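Local coordinates for protein sialidase B (Streptococcus pneumoniae serotype 4, PDB 4XHX) that hydrolyses the glycosidic bonds that hold terminal sialic acids on oligosaccharides, glycoproteins and glycolipids, acting on alpha-2,3, alpha-2,6 and alpha-2,8 linkages, at residues 207-212 and 629-634; 222-227 and 286-291; 552-557 and 613-618. The protein carries 1 engineered substitution. One frame throughout, in Å; residues are numbered along the deposited sequence.

The three contacts join neighbouring blades of the six-bladed sialidase propeller around the site occupied by JKK. Interaction 1 shares a sheet with each of the others: strand 205-213 pairs with 219-226 of interaction 2, and strand 626-631 pairs with 616-620 of interaction 3. Its centre lies about 11 Å from that of interaction 2 and about 7 Å from that of interaction 3, whereas the centres of interactions 2 and 3 are about 15 Å apart and their atoms do not touch. All three reach JKK: interaction 1 grips its sulfonate, interaction 2 borders its chlorobenzyl ring, and interaction 3 brings up Tyr-615, the probable nucleophile.

Interaction 1 of 3, residues 207-212 and 629-634; sequences RIPTLY and LFEKYD. With OPX ((1s,3R,4S)-1-[(cyclohexylamino)methyl]-3,4-dihydroxycyclopentanesulfonic acid), chain C; JKK (2-[(3-chlorobenzyl)amino]ethanesulfonic acid), chain B.
Arg-207 runs past the carboxylate of Glu-631 before its guanidinium reaches the bound JKK. Its CB starts 3.4 Å from Glu-631 OE2, and CG, next along, lies 3.6 Å from the hydroxyl oxygen OH of Tyr-633. That hydroxyl comes closer still to CD of Arg-207, at 3.3 Å. A bend at chi3 (62°) then turns NE back toward Glu-631, where it donates to OE2 over 2.8 Å in a salt bridge. The bond is nearly straight at 172° and lies in the guanidinium plane, yet it meets the oxygen from above the carboxylate plane. At the tip, NH1 and NH2 of Arg-207 both donate to one sulfonate oxygen of JKK, OAC, at 3.1 and 3.0 Å. Arg-207 opens the Arg-Ile-Pro motif of sialidases and is, by similarity, one of the arginines that bind the substrate, with Arg-519 and Arg-581. The motif sits on the first propeller blade, and Glu-631 on the last. The same OE2 also takes the backbone N-H of Ile-208 at 3.0 Å, on its anti lone pair, while OE1 of Glu-631 is held by Ser-635 and by the backbone of Tyr-615. Farther along, Pro-209 CB presses tightly on Leu-629 CD2 at 3.5 Å, and Leu-211 crosses the Leu-629 side chain at about a right angle.

Interaction 2 of 3, residues 222-227 and 286-291; sequences SIDARY and SFIDSS. With JKK (2-[(3-chlorobenzyl)amino]ethanesulfonic acid), chain B.
Asp-224 reaches across to strand 286-291 and accepts the backbone N-H of Asp-289 on OD1, using the syn lone pair over 3.1 Å. The strands run antiparallel, 165° between their directions, but belong to adjacent propeller blades, and side chains rather than a backbone ladder bridge the gap of 6.5 Å between their axes. The close-packed part centres on OD2 of Asp-224. Arg-226, two residues on in the same strand, grips this oxygen side-on with NE at 2.8 Å and NH2 at 2.7 Å; NE uses the anti lone pair, whereas NH2 comes from above the carboxylate plane. Ile-288 lies against this pair, its CG1 3.4 Å from Asp-224 OD2 and its CD1 equally near Arg-226 NH2. With CG1 anti to the backbone N (chi1 177°), Ile-288 crosses the Asp-224/Arg-226 pair at a slant, and its CG2 branch faces the chlorobenzyl ring of JKK. At the other end, the hydroxyls of Ser-222 and Ser-290 meet with OG to OG at 2.8 Å, and Ser-222 is also bonded to Thr-210. The contact is looser around Asp-289: its OD1 stays 4.4 Å from Arg-226 NH2, too far for a salt bridge, while OD2 turns to the ligand, 3.3 Å from JKK CAG. Arg-226 also forms a salt bridge with Asp-232, the probable proton acceptor, which suggests that Asp-224 is a second-shell residue orienting the arginine, whose positive charge would in turn balance that of the buried Asp-224.

Interaction 3 of 3, residues 552-557 and 613-618; sequences GTQVSA and YAYSAI. With JKK (2-[(3-chlorobenzyl)amino]ethanesulfonic acid), chain B.
The ring of Tyr-615 has CB of Gln-554 over the centre of one face in a CH-pi contact, 3.6 Å from the ring centroid, and the guanidinium of Arg-207 on the opposite face in a cation-pi pairing. Thr-553 CG2 approaches obliquely near CD1, and at the far end the hydroxyl OH of Tyr-615, hydrogen-bonded to Glu-503, stands 3.2 Å from JKK CAJ. The two segments lead into the innermost strands of neighbouring blades of the sialidase propeller and run nearly parallel, placing Tyr-615, by similarity the nucleophile, in the central site beside the sulfonate end of JKK. Gln-554 does more than cover one face of the ring. Its chain bends at chi2 (-138°), which folds the amide back beside the tyrosine, the two planes 29° apart. There OE1 of Gln-554 accepts the backbone N-H of Ser-616 over 3.0 Å, almost head-on to its carbonyl (163°), while NE2 donates to Pro-454 O and to a water that bonds in turn to Ser-616 O. With both ends of the amide engaged, its rotation is fixed. Farther down the strands Ile-618 CG1 packs 3.7 Å from Ser-556 OG. This hydroxyl is hydrogen-bonded to that of Ser-616, which also binds Ser-573, and a second water lies 2.7 Å from both Gln-554 O and Ala-614 O and 2.6 Å from Ser-616 OG.

Interaction 1 of 3, residues 207-212 and 629-634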
loop_
_atom_site.group_PDB
_atom_site.type_symbol
_atom_site.label_atom_id
_atom_site.label_comp_id
_atom_site.label_asym_id
_atom_site.label_seq_id
_atom_site.Cartn_x
_atom_site.Cartn_y
_atom_site.Cartn_z
ATOM N N ARG A 207 -1.204 1.277 -2.100
ATOM C CA ARG A 207 -0.498 0.015 -1.918
ATOM C C ARG A 207 0.721 -0.015 -2.827
ATOM O O ARG A 207 0.864 0.832 -3.708
ATOM C CB ARG A 207 -1.406 -1.175 -2.250
ATOM C CG ARG A 207 -2.311 -1.620 -1.116
ATOM C CD ARG A 207 -2.646 -3.119 -1.265
ATOM N NE ARG A 207 -1.452 -3.967 -1.200
ATOM C CZ ARG A 207 -1.466 -5.281 -1.436
ATOM N NH1 ARG A 207 -2.610 -5.881 -1.756
ATOM N NH2 ARG A 207 -0.346 -5.997 -1.358
ATOM N N ILE A 208 1.567 -1.021 -2.629
ATOM C CA ILE A 208 2.692 -1.286 -3.518
ATOM C C ILE A 208 3.727 -0.129 -3.556
ATOM O O ILE A 208 4.000 0.424 -4.611
ATOM C CB ILE A 208 2.196 -1.637 -4.967
ATOM C CG1 ILE A 208 0.868 -2.445 -4.960
ATOM C CG2 ILE A 208 3.256 -2.386 -5.727
ATOM C CD1 ILE A 208 0.904 -3.784 -4.216
ATOM N N PRO A 209 4.301 0.238 -2.389
ATOM C CA PRO A 209 5.315 1.299 -2.358
ATOM C C PRO A 209 6.610 0.881 -3.043
ATOM O O PRO A 209 6.962 -0.310 -3.018
ATOM C CB PRO A 209 5.597 1.456 -0.862
ATOM C CG PRO A 209 5.297 0.095 -0.279
ATOM C CD PRO A 209 4.060 -0.318 -1.042
ATOM N N THR A 210 7.300 1.855 -3.643
ATOM C CA THR A 210 8.679 1.690 -4.111
ATOM C C THR A 210 9.564 2.819 -3.582
ATOM O O THR A 210 9.063 3.894 -3.205
ATOM C CB THR A 210 8.761 1.681 -5.635
ATOM O OG1 THR A 210 8.614 3.024 -6.139
ATOM C CG2 THR A 210 7.662 0.760 -6.215
ATOM N N LEU A 211 10.873 2.559 -3.517
ATOM C CA LEU A 211 11.862 3.574 -3.169
ATOM C C LEU A 211 13.106 3.325 -3.982
ATOM O O LEU A 211 13.505 2.163 -4.162
ATOM C CB LEU A 211 12.252 3.529 -1.686
ATOM C CG LEU A 211 11.284 4.054 -0.640
ATOM C CD1 LEU A 211 11.781 3.663 0.733
ATOM C CD2 LEU A 211 11.118 5.565 -0.743
ATOM N N TYR A 212 13.723 4.417 -4.450
ATOM C CA TYR A 212 14.941 4.342 -5.253
ATOM C C TYR A 212 15.805 5.603 -5.066
ATOM O O TYR A 212 15.313 6.738 -5.152
ATOM C CB TYR A 212 14.592 4.124 -6.732
ATOM C CG TYR A 212 15.751 3.664 -7.607
ATOM C CD1 TYR A 212 16.730 4.559 -8.022
ATOM C CD2 TYR A 212 15.857 2.338 -8.026
ATOM C CE1 TYR A 212 17.779 4.156 -8.824
ATOM C CE2 TYR A 212 16.915 1.921 -8.830
ATOM C CZ TYR A 212 17.869 2.837 -9.231
ATOM O OH TYR A 212 18.925 2.443 -10.035
ATOM N N LEU A 629 9.622 2.332 3.223
ATOM C CA LEU A 629 8.239 2.717 2.979
ATOM C C LEU A 629 7.475 1.402 2.857
ATOM O O LEU A 629 7.774 0.597 1.986
ATOM C CB LEU A 629 8.139 3.508 1.677
ATOM C CG LEU A 629 6.758 4.012 1.282
ATOM C CD1 LEU A 629 6.253 4.999 2.289
ATOM C CD2 LEU A 629 6.812 4.630 -0.116
ATOM N N PHE A 630 6.515 1.164 3.739
ATOM C CA PHE A 630 5.911 -0.171 3.798
ATOM C C PHE A 630 4.431 -0.115 4.114
ATOM O O PHE A 630 3.950 0.857 4.702
ATOM C CB PHE A 630 6.625 -1.046 4.840
ATOM C CG PHE A 630 6.564 -0.487 6.242
ATOM C CD1 PHE A 630 7.458 0.493 6.660
ATOM C CD2 PHE A 630 5.616 -0.925 7.133
ATOM C CE1 PHE A 630 7.400 1.006 7.946
ATOM C CE2 PHE A 630 5.571 -0.416 8.432
ATOM C CZ PHE A 630 6.450 0.545 8.830
ATOM N N GLU A 631 3.725 -1.176 3.735
ATOM C CA GLU A 631 2.338 -1.366 4.152
ATOM C C GLU A 631 2.274 -1.816 5.614
ATOM O O GLU A 631 2.545 -2.972 5.925
ATOM C CB GLU A 631 1.664 -2.406 3.255
ATOM C CG GLU A 631 1.587 -2.003 1.794
ATOM C CD GLU A 631 1.098 -3.118 0.874
ATOM O OE1 GLU A 631 0.930 -4.279 1.338
ATOM O OE2 GLU A 631 0.897 -2.825 -0.328
ATOM N N LYS A 632 1.922 -0.907 6.518
ATOM C CA LYS A 632 1.826 -1.275 7.925
ATOM C C LYS A 632 0.432 -1.828 8.242
ATOM O O LYS A 632 -0.317 -1.241 9.016
ATOM C CB LYS A 632 2.162 -0.091 8.835
ATOM C CG LYS A 632 2.495 -0.513 10.261
ATOM C CD LYS A 632 2.431 0.653 11.250
ATOM C CE LYS A 632 2.704 0.169 12.660
ATOM N NZ LYS A 632 4.078 -0.391 12.780
ATOM N N TYR A 633 0.091 -2.948 7.605
ATOM C CA TYR A 633 -1.152 -3.648 7.867
ATOM C C TYR A 633 -1.093 -4.958 7.110
ATOM O O TYR A 633 -0.205 -5.153 6.285
ATOM C CB TYR A 633 -2.371 -2.814 7.432
ATOM C CG TYR A 633 -2.689 -2.862 5.952
ATOM C CD1 TYR A 633 -1.850 -2.269 5.007
ATOM C CD2 TYR A 633 -3.841 -3.483 5.502
ATOM C CE1 TYR A 633 -2.165 -2.317 3.640
ATOM C CE2 TYR A 633 -4.161 -3.533 4.159
ATOM C CZ TYR A 633 -3.335 -2.950 3.234
ATOM O OH TYR A 633 -3.688 -3.022 1.908
ATOM N N ASP A 634 -2.006 -5.867 7.413
ATOM C CA ASP A 634 -2.064 -7.135 6.688
ATOM C C ASP A 634 -2.870 -6.961 5.397
ATOM O O ASP A 634 -4.108 -7.043 5.405
ATOM C CB ASP A 634 -2.653 -8.248 7.573
ATOM C CG ASP A 634 -2.480 -9.650 6.961
ATOM O OD1 ASP A 634 -2.571 -9.786 5.724
ATOM O OD2 ASP A 634 -2.242 -10.614 7.727
HETATM C CAF OPX C . 24.626 5.771 -1.239
HETATM C CAG OPX C . 25.463 5.749 -2.474
HETATM C CAH OPX C . 23.168 5.682 -1.570
HETATM C CAI OPX C . 25.131 4.608 -3.399
HETATM C CAJ OPX C . 22.841 4.544 -2.521
HETATM C CAK OPX C . 21.991 3.453 -5.154
HETATM C CAL OPX C . 21.009 1.180 -4.925
HETATM C CAM OPX C . 20.037 2.603 -6.559
HETATM C CAO OPX C . 19.648 0.729 -5.314
HETATM C CAP OPX C . 18.979 1.932 -5.723
HETATM C CAQ OPX C . 23.663 4.568 -3.751
HETATM C CAR OPX C . 21.345 2.249 -5.885
HETATM N NAN OPX C . 23.376 3.367 -4.588
HETATM O OAA OPX C . 23.738 1.161 -6.330
HETATM O OAB OPX C . 21.906 0.363 -7.605
HETATM O OAC OPX C . 18.992 0.162 -4.235
HETATM O OAD OPX C . 18.683 2.709 -4.610
HETATM O OAE OPX C . 22.788 2.471 -8.086
HETATM S SAS OPX C . 22.486 1.529 -7.030
HETATM C CAE JKK B . -0.960 -7.392 -11.426
HETATM C CAF JKK B . -2.378 -7.277 -11.617
HETATM C CAG JKK B . -0.472 -8.095 -10.305
HETATM C CAH JKK B . -2.795 -8.556 -9.592
HETATM C CAI JKK B . -0.795 -9.401 -5.766
HETATM C CAJ JKK B . -1.073 -8.650 -4.483
HETATM C CAK JKK B . -0.876 -9.429 -8.173
HETATM C CAM JKK B . -3.279 -7.851 -10.709
HETATM C CAN JKK B . -1.378 -8.685 -9.400
HETATM N NAL JKK B . -1.075 -8.659 -6.963
HETATM O OAA JKK B . -0.425 -10.694 -2.797
HETATM O OAB JKK B . -2.790 -10.233 -3.220
HETATM O OAC JKK B . -1.537 -8.747 -1.825
HETATM S SAO JKK B . -1.477 -9.617 -2.999
HETATM CL CL JKK B . -5.000 -7.704 -10.952
#

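Interaction 2 of 3, residues 222-227 and 286-291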
loop_
_atom_site.group_PDB
_atom_site.type_symbol
_atom_site.label_atom_id
_atom_site.label_comp_id
_atom_site.label_asym_id
_atom_site.label_seq_id
_atom_site.Cartn_x
_atom_site.Cartn_y
_atom_site.Cartn_z
ATOM N N SER A 222 7.550 5.569 -5.818
ATOM C CA SER A 222 6.302 5.402 -6.556
ATOM C C SER A 222 5.368 4.492 -5.770
ATOM O O SER A 222 5.785 3.853 -4.793
ATOM C CB SER A 222 6.525 4.884 -7.987
ATOM O OG SER A 222 7.046 3.571 -8.000
ATOM N N ILE A 223 4.111 4.431 -6.194
ATOM C CA ILE A 223 3.094 3.726 -5.436
ATOM C C ILE A 223 1.851 3.570 -6.298
ATOM O O ILE A 223 1.667 4.322 -7.262
ATOM C CB ILE A 223 2.739 4.535 -4.165
ATOM C CG1 ILE A 223 1.916 3.692 -3.178
ATOM C CG2 ILE A 223 2.014 5.819 -4.550
ATOM C CD1 ILE A 223 2.267 3.911 -1.724
ATOM N N ASP A 224 1.023 2.578 -5.976
ATOM C CA ASP A 224 -0.336 2.484 -6.511
ATOM C C ASP A 224 -1.203 3.509 -5.787
ATOM O O ASP A 224 -1.409 3.384 -4.580
ATOM C CB ASP A 224 -0.947 1.101 -6.198
ATOM C CG ASP A 224 -0.518 0.008 -7.170
ATOM O OD1 ASP A 224 0.591 0.071 -7.762
ATOM O OD2 ASP A 224 -1.309 -0.940 -7.336
ATOM N N ALA A 225 -1.726 4.506 -6.497
ATOM C CA ALA A 225 -2.791 5.337 -5.942
ATOM C C ALA A 225 -4.129 4.646 -6.222
ATOM O O ALA A 225 -4.609 4.656 -7.347
ATOM C CB ALA A 225 -2.762 6.735 -6.547
ATOM N N ARG A 226 -4.716 4.015 -5.207
ATOM C CA ARG A 226 -5.884 3.165 -5.443
ATOM C C ARG A 226 -7.191 3.816 -4.966
ATOM O O ARG A 226 -7.358 4.134 -3.792
ATOM C CB ARG A 226 -5.686 1.782 -4.801
ATOM C CG ARG A 226 -4.408 1.066 -5.231
ATOM C CD ARG A 226 -4.418 -0.392 -4.796
ATOM N NE ARG A 226 -3.364 -1.161 -5.456
ATOM C CZ ARG A 226 -3.232 -2.486 -5.381
ATOM N NH1 ARG A 226 -4.100 -3.221 -4.676
ATOM N NH2 ARG A 226 -2.241 -3.083 -6.025
ATOM N N TYR A 227 -8.116 3.995 -5.894
ATOM C CA TYR A 227 -9.327 4.756 -5.628
ATOM C C TYR A 227 -10.479 3.879 -5.132
ATOM O O TYR A 227 -11.208 4.269 -4.216
ATOM C CB TYR A 227 -9.721 5.571 -6.869
ATOM C CG TYR A 227 -8.647 6.570 -7.245
ATOM C CD1 TYR A 227 -7.504 6.159 -7.930
ATOM C CD2 TYR A 227 -8.745 7.905 -6.867
ATOM C CE1 TYR A 227 -6.502 7.046 -8.237
ATOM C CE2 TYR A 227 -7.747 8.821 -7.192
ATOM C CZ TYR A 227 -6.626 8.378 -7.872
ATOM O OH TYR A 227 -5.620 9.250 -8.199
ATOM N N SER A 286 -6.859 0.680 -15.456
ATOM C CA SER A 286 -5.982 0.966 -14.315
ATOM C C SER A 286 -4.544 0.573 -14.568
ATOM O O SER A 286 -4.249 -0.194 -15.482
ATOM C CB SER A 286 -6.454 0.241 -13.045
ATOM O OG SER A 286 -6.484 -1.151 -13.276
ATOM N N PHE A 287 -3.657 1.094 -13.725
ATOM C CA PHE A 287 -2.270 0.630 -13.652
ATOM C C PHE A 287 -2.090 -0.079 -12.314
ATOM O O PHE A 287 -2.887 0.103 -11.397
ATOM C CB PHE A 287 -1.297 1.807 -13.746
ATOM C CG PHE A 287 -1.475 2.634 -14.976
ATOM C CD1 PHE A 287 -2.386 3.682 -14.993
ATOM C CD2 PHE A 287 -0.743 2.357 -16.122
ATOM C CE1 PHE A 287 -2.556 4.444 -16.120
ATOM C CE2 PHE A 287 -0.906 3.116 -17.260
ATOM C CZ PHE A 287 -1.816 4.164 -17.258
ATOM N N ILE A 288 -1.055 -0.897 -12.196
ATOM C CA ILE A 288 -0.814 -1.605 -10.947
ATOM C C ILE A 288 0.604 -2.132 -10.958
ATOM O O ILE A 288 1.112 -2.514 -12.009
ATOM C CB ILE A 288 -1.859 -2.749 -10.743
ATOM C CG1 ILE A 288 -1.583 -3.553 -9.473
ATOM C CG2 ILE A 288 -1.920 -3.654 -11.959
ATOM C CD1 ILE A 288 -2.725 -4.536 -9.112
ATOM N N ASP A 289 1.251 -2.108 -9.796
ATOM C CA ASP A 289 2.617 -2.610 -9.630
ATOM C C ASP A 289 3.651 -1.828 -10.444
ATOM O O ASP A 289 3.878 -2.100 -11.619
ATOM C CB ASP A 289 2.715 -4.108 -9.944
ATOM C CG ASP A 289 1.983 -4.978 -8.928
ATOM O OD1 ASP A 289 1.482 -4.453 -7.906
ATOM O OD2 ASP A 289 1.912 -6.200 -9.155
ATOM N N SER A 290 4.303 -0.871 -9.798
ATOM C CA SER A 290 5.310 -0.068 -10.477
ATOM C C SER A 290 6.709 -0.430 -9.992
ATOM O O SER A 290 6.885 -0.930 -8.883
ATOM C CB SER A 290 5.041 1.428 -10.264
ATOM O OG SER A 290 5.076 1.740 -8.890
ATOM N N SER A 291 7.699 -0.145 -10.831
ATOM C CA SER A 291 9.101 -0.389 -10.516
ATOM C C SER A 291 9.963 0.730 -11.121
ATOM O O SER A 291 9.646 1.252 -12.194
ATOM C CB SER A 291 9.521 -1.738 -11.080
ATOM O OG SER A 291 10.788 -2.108 -10.592
HETATM C CAE JKK B . -0.960 -7.392 -11.426
HETATM C CAF JKK B . -2.378 -7.277 -11.617
HETATM C CAG JKK B . -0.472 -8.095 -10.305
HETATM C CAH JKK B . -2.795 -8.556 -9.592
HETATM C CAI JKK B . -0.795 -9.401 -5.766
HETATM C CAJ JKK B . -1.073 -8.650 -4.483
HETATM C CAK JKK B . -0.876 -9.429 -8.173
HETATM C CAM JKK B . -3.279 -7.851 -10.709
HETATM C CAN JKK B . -1.378 -8.685 -9.400
HETATM N NAL JKK B . -1.075 -8.659 -6.963
HETATM O OAA JKK B . -0.425 -10.694 -2.797
HETATM O OAB JKK B . -2.790 -10.233 -3.220
HETATM O OAC JKK B . -1.537 -8.747 -1.825
HETATM S SAO JKK B . -1.477 -9.617 -2.999
HETATM CL CL JKK B . -5.000 -7.704 -10.952
#

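Interaction 3 of 3, residues 552-557 and 613-618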
loop_
_atom_site.group_PDB
_atom_site.type_symbol
_atom_site.label_atom_id
_atom_site.label_comp_id
_atom_site.label_asym_id
_atom_site.label_seq_id
_atom_site.Cartn_x
_atom_site.Cartn_y
_atom_site.Cartn_z
ATOM N N GLY A 552 2.590 -16.066 0.558
ATOM C CA GLY A 552 3.809 -15.281 0.418
ATOM C C GLY A 552 3.583 -13.782 0.345
ATOM O O GLY A 552 2.446 -13.317 0.240
ATOM N N THR A 553 4.674 -13.026 0.414
ATOM C CA THR A 553 4.621 -11.577 0.346
ATOM C C THR A 553 5.843 -11.056 -0.417
ATOM O O THR A 553 6.926 -11.637 -0.344
ATOM C CB THR A 553 4.618 -10.927 1.759
ATOM O OG1 THR A 553 3.628 -11.547 2.586
ATOM C CG2 THR A 553 4.333 -9.407 1.667
ATOM N N GLN A 554 5.654 -9.966 -1.153
ATOM C CA GLN A 554 6.774 -9.270 -1.776
ATOM C C GLN A 554 7.914 -9.066 -0.778
ATOM O O GLN A 554 7.684 -8.740 0.382
ATOM C CB GLN A 554 6.324 -7.913 -2.325
ATOM C CG GLN A 554 7.407 -7.210 -3.142
ATOM C CD GLN A 554 7.486 -5.740 -2.832
ATOM O OE1 GLN A 554 7.045 -5.301 -1.777
ATOM N NE2 GLN A 554 8.024 -4.966 -3.763
ATOM N N VAL A 555 9.137 -9.303 -1.235
ATOM C CA VAL A 555 10.333 -9.022 -0.452
ATOM C C VAL A 555 11.165 -7.945 -1.176
ATOM O O VAL A 555 11.395 -8.037 -2.383
ATOM C CB VAL A 555 11.184 -10.310 -0.228
ATOM C CG1 VAL A 555 11.541 -10.974 -1.546
ATOM C CG2 VAL A 555 12.434 -10.000 0.534
ATOM N N SER A 556 11.572 -6.907 -0.457
ATOM C CA SER A 556 12.493 -5.934 -1.035
ATOM C C SER A 556 13.905 -6.205 -0.541
ATOM O O SER A 556 14.100 -6.850 0.486
ATOM C CB SER A 556 12.042 -4.485 -0.781
ATOM O OG SER A 556 11.644 -4.270 0.558
ATOM N N ALA A 557 14.894 -5.748 -1.301
ATOM C CA ALA A 557 16.281 -6.127 -1.035
ATOM C C ALA A 557 17.287 -5.134 -1.608
ATOM O O ALA A 557 17.154 -4.689 -2.751
ATOM C CB ALA A 557 16.562 -7.529 -1.573
ATOM N N TYR A 613 2.569 -5.995 8.612
ATOM C CA TYR A 613 3.654 -5.602 7.736
ATOM C C TYR A 613 3.521 -6.424 6.487
ATOM O O TYR A 613 3.510 -7.654 6.552
ATOM C CB TYR A 613 4.997 -5.900 8.405
ATOM C CG TYR A 613 6.192 -5.256 7.741
ATOM C CD1 TYR A 613 6.613 -3.986 8.122
ATOM C CD2 TYR A 613 6.928 -5.932 6.764
ATOM C CE1 TYR A 613 7.727 -3.381 7.535
ATOM C CE2 TYR A 613 8.050 -5.343 6.170
ATOM C CZ TYR A 613 8.443 -4.056 6.567
ATOM O OH TYR A 613 9.543 -3.441 6.010
ATOM N N ALA A 614 3.398 -5.754 5.347
ATOM C CA ALA A 614 3.208 -6.468 4.095
ATOM C C ALA A 614 4.234 -6.046 3.031
ATOM O O ALA A 614 5.450 -6.194 3.243
ATOM C CB ALA A 614 1.765 -6.330 3.607
ATOM N N TYR A 615 3.770 -5.526 1.899
ATOM C CA TYR A 615 4.700 -5.099 0.848
ATOM C C TYR A 615 5.576 -3.982 1.383
ATOM O O TYR A 615 5.128 -3.186 2.209
ATOM C CB TYR A 615 3.959 -4.610 -0.381
ATOM C CG TYR A 615 3.468 -5.699 -1.308
ATOM C CD1 TYR A 615 2.833 -6.831 -0.810
ATOM C CD2 TYR A 615 3.602 -5.578 -2.682
ATOM C CE1 TYR A 615 2.350 -7.821 -1.654
ATOM C CE2 TYR A 615 3.127 -6.570 -3.543
ATOM C CZ TYR A 615 2.498 -7.692 -3.017
ATOM O OH TYR A 615 2.017 -8.695 -3.841
ATOM N N SER A 616 6.820 -3.906 0.909
ATOM C CA SER A 616 7.750 -2.929 1.458
ATOM C C SER A 616 8.726 -2.425 0.405
ATOM O O SER A 616 8.979 -3.100 -0.590
ATOM C CB SER A 616 8.519 -3.538 2.630
ATOM O OG SER A 616 9.323 -4.618 2.184
ATOM N N ALA A 617 9.253 -1.229 0.634
ATOM C CA ALA A 617 10.319 -0.674 -0.191
ATOM C C ALA A 617 11.470 -0.273 0.708
ATOM O O ALA A 617 11.265 0.312 1.773
ATOM C CB ALA A 617 9.817 0.535 -0.971
ATOM N N ILE A 618 12.692 -0.579 0.296
ATOM C CA ILE A 618 13.843 -0.108 1.054
ATOM C C ILE A 618 14.890 0.479 0.136
ATOM O O ILE A 618 15.112 -0.005 -0.973
ATOM C CB ILE A 618 14.499 -1.206 1.921
ATOM C CG1 ILE A 618 14.863 -2.423 1.066
ATOM C CG2 ILE A 618 13.566 -1.629 3.048
ATOM C CD1 ILE A 618 15.639 -3.437 1.819
HETATM C CAE JKK B . -0.960 -7.392 -11.426
HETATM C CAF JKK B . -2.378 -7.277 -11.617
HETATM C CAG JKK B . -0.472 -8.095 -10.305
HETATM C CAH JKK B . -2.795 -8.556 -9.592
HETATM C CAI JKK B . -0.795 -9.401 -5.766
HETATM C CAJ JKK B . -1.073 -8.650 -4.483
HETATM C CAK JKK B . -0.876 -9.429 -8.173
HETATM C CAM JKK B . -3.279 -7.851 -10.709
HETATM C CAN JKK B . -1.378 -8.685 -9.400
HETATM N NAL JKK B . -1.075 -8.659 -6.963
HETATM O OAA JKK B . -0.425 -10.694 -2.797
HETATM O OAB JKK B . -2.790 -10.233 -3.220
HETATM O OAC JKK B . -1.537 -8.747 -1.825
HETATM S SAO JKK B . -1.477 -9.617 -2.999
HETATM CL CL JKK B . -5.000 -7.704 -10.952
HETATM O O HOH W 1 9.199 -2.173 -3.189
HETATM O O HOH W 2 7.945 -6.857 2.300
#